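Local atomic coordinates of SalCYP truncation (Salinispora tropica, PDB entry 7ABB), a protein that belongs to the cytochrome P450 family and carries a heme c within a largely helical fold. Residues A[110-122]-A[134-146]. Residues are numbered along the deposited sequence; the frame is centred on the assembly and turned at random.
Sequences AIRANARRRISAF and FARPYVLENLMLA
Glu141 and Arg117 meet with their carboxylate and guanidinium groups nearly coplanar, across two antiparallel helices, 110-120 and 134-146, of this P450 fold; the second also carries Leu143, which touches the heme c. Their salt bridge is end-on: Arg117 NH1 donates to Glu141 OE1 and Arg117 NH2 to Glu141 OE2 (2.9 Å), each to a syn lone pair and almost straight (175° and 174°). Arg118 NH2 adds a second salt bridge to Glu141 OE1, nearly along the C-O axis, while Pro137 CB lies over a face of the Arg118 guanidinium. This is the solvent side, where long, charged side chains can span the distance between the helices.

Packing tightens around the buried Asn114. With CG anti to the backbone N (chi1 175°), its amide is stacked on the Glu141 carboxylate and uses both ends: ND2 donates to Tyr138 O (3.2 Å) and Asn142 OD1 (2.9 Å), both bonds bent, the second from above the Asn142 carbonyl plane, and OD1 accepts from Arg118 NE (2.7 Å). Small Ala115 lets the Tyr138 ring come close, Ala115 CB lying 3.6 Å from Tyr138 CE1, while the tyrosine hydroxyl bonds to Gln351 O on helix 345-362. Farther along, Ile119 CG1 makes a CH-pi contact over the Phe134 face, and Phe122 turns its edge toward that ring's face in an offset edge-to-face pair.

With two arginines around it, Glu141 is probably held ionised, and the buried polar groups of Asn114 are satisfied within the interface.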
loop_
_atom_site.group_PDB
_atom_site.type_symbol
_atom_site.label_atom_id
_atom_site.label_comp_id
_atom_site.label_asym_id
_atom_site.label_seq_id
_atom_site.Cartn_x
_atom_site.Cartn_y
_atom_site.Cartn_z
ATOM N N ALA A 110 15.525 -13.974 -1.390
ATOM C CA ALA A 110 15.504 -13.337 -2.707
ATOM C C ALA A 110 15.299 -11.829 -2.598
ATOM O O ALA A 110 15.975 -11.054 -3.285
ATOM C CB ALA A 110 14.413 -13.986 -3.571
ATOM N N ILE A 111 14.388 -11.397 -1.729
ATOM C CA ILE A 111 14.170 -9.972 -1.503
ATOM C C ILE A 111 15.457 -9.312 -1.038
ATOM O O ILE A 111 15.841 -8.234 -1.511
ATOM C CB ILE A 111 13.052 -9.772 -0.470
ATOM C CG1 ILE A 111 11.708 -10.283 -0.991
ATOM C CG2 ILE A 111 12.971 -8.296 -0.075
ATOM C CD1 ILE A 111 10.663 -10.322 0.091
ATOM N N ARG A 112 16.138 -9.958 -0.093
ATOM C CA ARG A 112 17.366 -9.405 0.468
ATOM C C ARG A 112 18.461 -9.292 -0.581
ATOM O O ARG A 112 19.164 -8.274 -0.658
ATOM C CB ARG A 112 17.818 -10.271 1.641
ATOM C CG ARG A 112 18.957 -9.632 2.440
ATOM C CD ARG A 112 19.406 -10.453 3.634
ATOM N NE ARG A 112 18.304 -10.633 4.554
ATOM C CZ ARG A 112 17.777 -9.692 5.334
ATOM N NH1 ARG A 112 18.259 -8.447 5.367
ATOM N NH2 ARG A 112 16.739 -10.004 6.099
ATOM N N ALA A 113 18.638 -10.342 -1.392
ATOM C CA ALA A 113 19.674 -10.304 -2.419
ATOM C C ALA A 113 19.377 -9.230 -3.455
ATOM O O ALA A 113 20.299 -8.585 -3.978
ATOM C CB ALA A 113 19.806 -11.668 -3.086
ATOM N N ASN A 114 18.090 -9.046 -3.761
ATOM C CA ASN A 114 17.627 -7.977 -4.643
ATOM C C ASN A 114 18.004 -6.601 -4.078
ATOM O O ASN A 114 18.688 -5.813 -4.749
ATOM C CB ASN A 114 16.117 -8.168 -4.822
ATOM C CG ASN A 114 15.415 -7.088 -5.616
ATOM O OD1 ASN A 114 16.005 -6.218 -6.243
ATOM N ND2 ASN A 114 14.092 -7.152 -5.574
ATOM N N ALA A 115 17.629 -6.322 -2.828
ATOM C CA ALA A 115 17.995 -5.051 -2.219
ATOM C C ALA A 115 19.499 -4.842 -2.254
ATOM O O ALA A 115 19.988 -3.768 -2.628
ATOM C CB ALA A 115 17.527 -4.999 -0.782
ATOM N N ARG A 116 20.254 -5.866 -1.858
ATOM C CA ARG A 116 21.706 -5.711 -1.738
ATOM C C ARG A 116 22.339 -5.437 -3.094
ATOM O O ARG A 116 23.236 -4.587 -3.230
ATOM C CB ARG A 116 22.304 -6.959 -1.088
ATOM C CG ARG A 116 23.784 -6.870 -0.800
ATOM C CD ARG A 116 24.334 -8.150 -0.190
ATOM N NE ARG A 116 23.804 -8.458 1.143
ATOM C CZ ARG A 116 23.033 -9.504 1.449
ATOM N NH1 ARG A 116 22.644 -10.387 0.526
ATOM N NH2 ARG A 116 22.642 -9.682 2.699
ATOM N N ARG A 117 21.918 -6.191 -4.106
ATOM C CA ARG A 117 22.421 -5.995 -5.454
ATOM C C ARG A 117 22.171 -4.576 -5.926
ATOM O O ARG A 117 23.062 -3.918 -6.480
ATOM C CB ARG A 117 21.729 -7.000 -6.389
ATOM C CG ARG A 117 22.085 -6.875 -7.866
ATOM C CD ARG A 117 20.894 -7.154 -8.796
ATOM N NE ARG A 117 20.113 -8.305 -8.339
ATOM C CZ ARG A 117 18.781 -8.380 -8.398
ATOM N NH1 ARG A 117 18.079 -7.394 -8.933
ATOM N NH2 ARG A 117 18.130 -9.432 -7.907
ATOM N N ARG A 118 20.951 -4.083 -5.707
ATOM C CA ARG A 118 20.581 -2.787 -6.242
ATOM C C ARG A 118 21.297 -1.671 -5.489
ATOM O O ARG A 118 21.816 -0.737 -6.106
ATOM C CB ARG A 118 19.062 -2.627 -6.199
ATOM C CG ARG A 118 18.341 -3.567 -7.152
ATOM C CD ARG A 118 16.834 -3.345 -7.090
ATOM N NE ARG A 118 16.177 -4.196 -8.076
ATOM C CZ ARG A 118 16.133 -3.930 -9.372
ATOM N NH1 ARG A 118 16.700 -2.832 -9.870
ATOM N NH2 ARG A 118 15.535 -4.782 -10.203
ATOM N N ILE A 119 21.366 -1.761 -4.162
ATOM C CA ILE A 119 22.020 -0.684 -3.411
ATOM C C ILE A 119 23.514 -0.687 -3.694
ATOM O O ILE A 119 24.130 0.376 -3.865
ATOM C CB ILE A 119 21.723 -0.835 -1.920
ATOM C CG1 ILE A 119 20.229 -0.659 -1.676
ATOM C CG2 ILE A 119 22.526 0.227 -1.113
ATOM C CD1 ILE A 119 19.749 -1.246 -0.383
ATOM N N SER A 120 24.129 -1.873 -3.754
ATOM C CA SER A 120 25.548 -1.975 -4.074
ATOM C C SER A 120 25.893 -1.247 -5.359
ATOM O O SER A 120 26.993 -0.692 -5.480
ATOM C CB SER A 120 25.953 -3.449 -4.202
ATOM O OG SER A 120 26.028 -4.073 -2.945
ATOM N N ALA A 121 24.977 -1.222 -6.320
ATOM C CA ALA A 121 25.298 -0.664 -7.624
ATOM C C ALA A 121 25.365 0.858 -7.619
ATOM O O ALA A 121 25.898 1.429 -8.568
ATOM C CB ALA A 121 24.262 -1.129 -8.657
ATOM N N PHE A 122 24.838 1.531 -6.592
ATOM C CA PHE A 122 24.937 2.989 -6.538
ATOM C C PHE A 122 25.605 3.544 -5.289
ATOM O O PHE A 122 25.751 4.763 -5.204
ATOM C CB PHE A 122 23.570 3.671 -6.723
ATOM C CG PHE A 122 22.491 3.250 -5.762
ATOM C CD1 PHE A 122 22.444 3.733 -4.459
ATOM C CD2 PHE A 122 21.460 2.428 -6.187
ATOM C CE1 PHE A 122 21.410 3.359 -3.587
ATOM C CE2 PHE A 122 20.445 2.051 -5.340
ATOM C CZ PHE A 122 20.397 2.510 -4.041
ATOM N N PHE A 134 15.822 2.904 -7.270
ATOM C CA PHE A 134 15.947 1.791 -6.328
ATOM C C PHE A 134 14.587 1.205 -5.975
ATOM O O PHE A 134 14.302 0.068 -6.359
ATOM C CB PHE A 134 16.701 2.213 -5.062
ATOM C CG PHE A 134 16.626 1.190 -3.971
ATOM C CD1 PHE A 134 16.991 -0.108 -4.226
ATOM C CD2 PHE A 134 16.131 1.492 -2.721
ATOM C CE1 PHE A 134 16.883 -1.087 -3.265
ATOM C CE2 PHE A 134 16.020 0.518 -1.744
ATOM C CZ PHE A 134 16.387 -0.770 -2.009
ATOM N N ALA A 135 13.742 1.928 -5.253
ATOM C CA ALA A 135 12.627 1.272 -4.580
ATOM C C ALA A 135 11.617 0.714 -5.574
ATOM O O ALA A 135 11.113 -0.394 -5.371
ATOM C CB ALA A 135 11.943 2.222 -3.599
ATOM N N ARG A 136 11.291 1.456 -6.642
ATOM C CA ARG A 136 10.256 0.950 -7.547
ATOM C C ARG A 136 10.687 -0.320 -8.269
ATOM O O ARG A 136 9.920 -1.298 -8.260
ATOM C CB ARG A 136 9.822 2.043 -8.524
ATOM C CG ARG A 136 8.553 1.692 -9.292
ATOM C CD ARG A 136 8.061 2.858 -10.113
ATOM N NE ARG A 136 7.731 3.987 -9.239
ATOM C CZ ARG A 136 8.367 5.154 -9.211
ATOM N NH1 ARG A 136 9.388 5.416 -10.025
ATOM N NH2 ARG A 136 7.963 6.074 -8.348
ATOM N N PRO A 137 11.854 -0.392 -8.918
ATOM C CA PRO A 137 12.241 -1.670 -9.525
ATOM C C PRO A 137 12.425 -2.777 -8.496
ATOM O O PRO A 137 12.113 -3.942 -8.786
ATOM C CB PRO A 137 13.535 -1.330 -10.279
ATOM C CG PRO A 137 13.966 -0.071 -9.803
ATOM C CD PRO A 137 12.809 0.674 -9.235
ATOM N N TYR A 138 12.897 -2.440 -7.299
ATOM C CA TYR A 138 13.016 -3.415 -6.214
ATOM C C TYR A 138 11.664 -4.027 -5.877
ATOM O O TYR A 138 11.497 -5.253 -5.888
ATOM C CB TYR A 138 13.597 -2.707 -4.988
ATOM C CG TYR A 138 13.501 -3.419 -3.675
ATOM C CD1 TYR A 138 14.286 -4.527 -3.393
ATOM C CD2 TYR A 138 12.618 -2.982 -2.696
ATOM C CE1 TYR A 138 14.204 -5.161 -2.170
ATOM C CE2 TYR A 138 12.547 -3.598 -1.488
ATOM C CZ TYR A 138 13.344 -4.653 -1.203
ATOM O OH TYR A 138 13.248 -5.246 0.020
ATOM N N VAL A 139 10.689 -3.181 -5.578
ATOM C CA VAL A 139 9.372 -3.652 -5.182
ATOM C C VAL A 139 8.708 -4.417 -6.318
ATOM O O VAL A 139 8.064 -5.451 -6.090
ATOM C CB VAL A 139 8.512 -2.467 -4.705
ATOM C CG1 VAL A 139 7.057 -2.892 -4.504
ATOM C CG2 VAL A 139 9.070 -1.920 -3.401
ATOM N N LEU A 140 8.805 -3.910 -7.547
ATOM C CA LEU A 140 8.180 -4.609 -8.664
ATOM C C LEU A 140 8.827 -5.968 -8.897
ATOM O O LEU A 140 8.127 -6.945 -9.171
ATOM C CB LEU A 140 8.243 -3.750 -9.917
ATOM C CG LEU A 140 7.666 -4.375 -11.188
ATOM C CD1 LEU A 140 6.214 -4.799 -11.016
ATOM C CD2 LEU A 140 7.831 -3.385 -12.339
ATOM N N GLU A 141 10.155 -6.056 -8.807
ATOM C CA GLU A 141 10.811 -7.361 -8.915
ATOM C C GLU A 141 10.243 -8.327 -7.874
ATOM O O GLU A 141 9.909 -9.481 -8.190
ATOM C CB GLU A 141 12.328 -7.222 -8.741
ATOM C CG GLU A 141 13.064 -8.565 -8.720
ATOM C CD GLU A 141 14.576 -8.457 -8.702
ATOM O OE1 GLU A 141 15.132 -7.426 -9.168
ATOM O OE2 GLU A 141 15.197 -9.406 -8.186
ATOM N N ASN A 142 10.129 -7.870 -6.629
ATOM C CA ASN A 142 9.593 -8.709 -5.567
ATOM C C ASN A 142 8.155 -9.124 -5.868
ATOM O O ASN A 142 7.766 -10.266 -5.607
ATOM C CB ASN A 142 9.629 -7.962 -4.224
ATOM C CG ASN A 142 11.021 -7.620 -3.781
ATOM O OD1 ASN A 142 11.980 -8.348 -4.039
ATOM N ND2 ASN A 142 11.136 -6.490 -3.077
ATOM N N LEU A 143 7.334 -8.195 -6.371
ATOM C CA LEU A 143 5.944 -8.520 -6.715
ATOM C C LEU A 143 5.898 -9.605 -7.784
ATOM O O LEU A 143 5.146 -10.583 -7.671
ATOM C CB LEU A 143 5.216 -7.278 -7.224
ATOM C CG LEU A 143 3.736 -7.447 -7.589
ATOM C CD1 LEU A 143 2.923 -7.855 -6.395
ATOM C CD2 LEU A 143 3.183 -6.179 -8.205
ATOM N N MET A 144 6.707 -9.437 -8.837
ATOM C CA MET A 144 6.761 -10.406 -9.922
ATOM C C MET A 144 7.150 -11.777 -9.402
ATOM O O MET A 144 6.594 -12.793 -9.841
ATOM C CB MET A 144 7.742 -9.918 -10.981
ATOM C CG MET A 144 7.246 -8.687 -11.721
ATOM S SD MET A 144 8.516 -7.930 -12.741
ATOM C CE MET A 144 8.493 -9.073 -14.104
ATOM N N LEU A 145 8.082 -11.830 -8.450
ATOM C CA LEU A 145 8.487 -13.112 -7.890
ATOM C C LEU A 145 7.317 -13.773 -7.184
ATOM O O LEU A 145 7.071 -14.980 -7.359
ATOM C CB LEU A 145 9.660 -12.929 -6.924
ATOM C CG LEU A 145 10.244 -14.226 -6.332
ATOM C CD1 LEU A 145 10.719 -15.146 -7.414
ATOM C CD2 LEU A 145 11.368 -13.942 -5.340
ATOM N N ALA A 146 6.571 -12.983 -6.399
ATOM C CA ALA A 146 5.480 -13.544 -5.609
ATOM C C ALA A 146 4.345 -13.998 -6.505
ATOM O O ALA A 146 3.751 -15.057 -6.272
ATOM C CB ALA A 146 4.989 -12.511 -4.583
#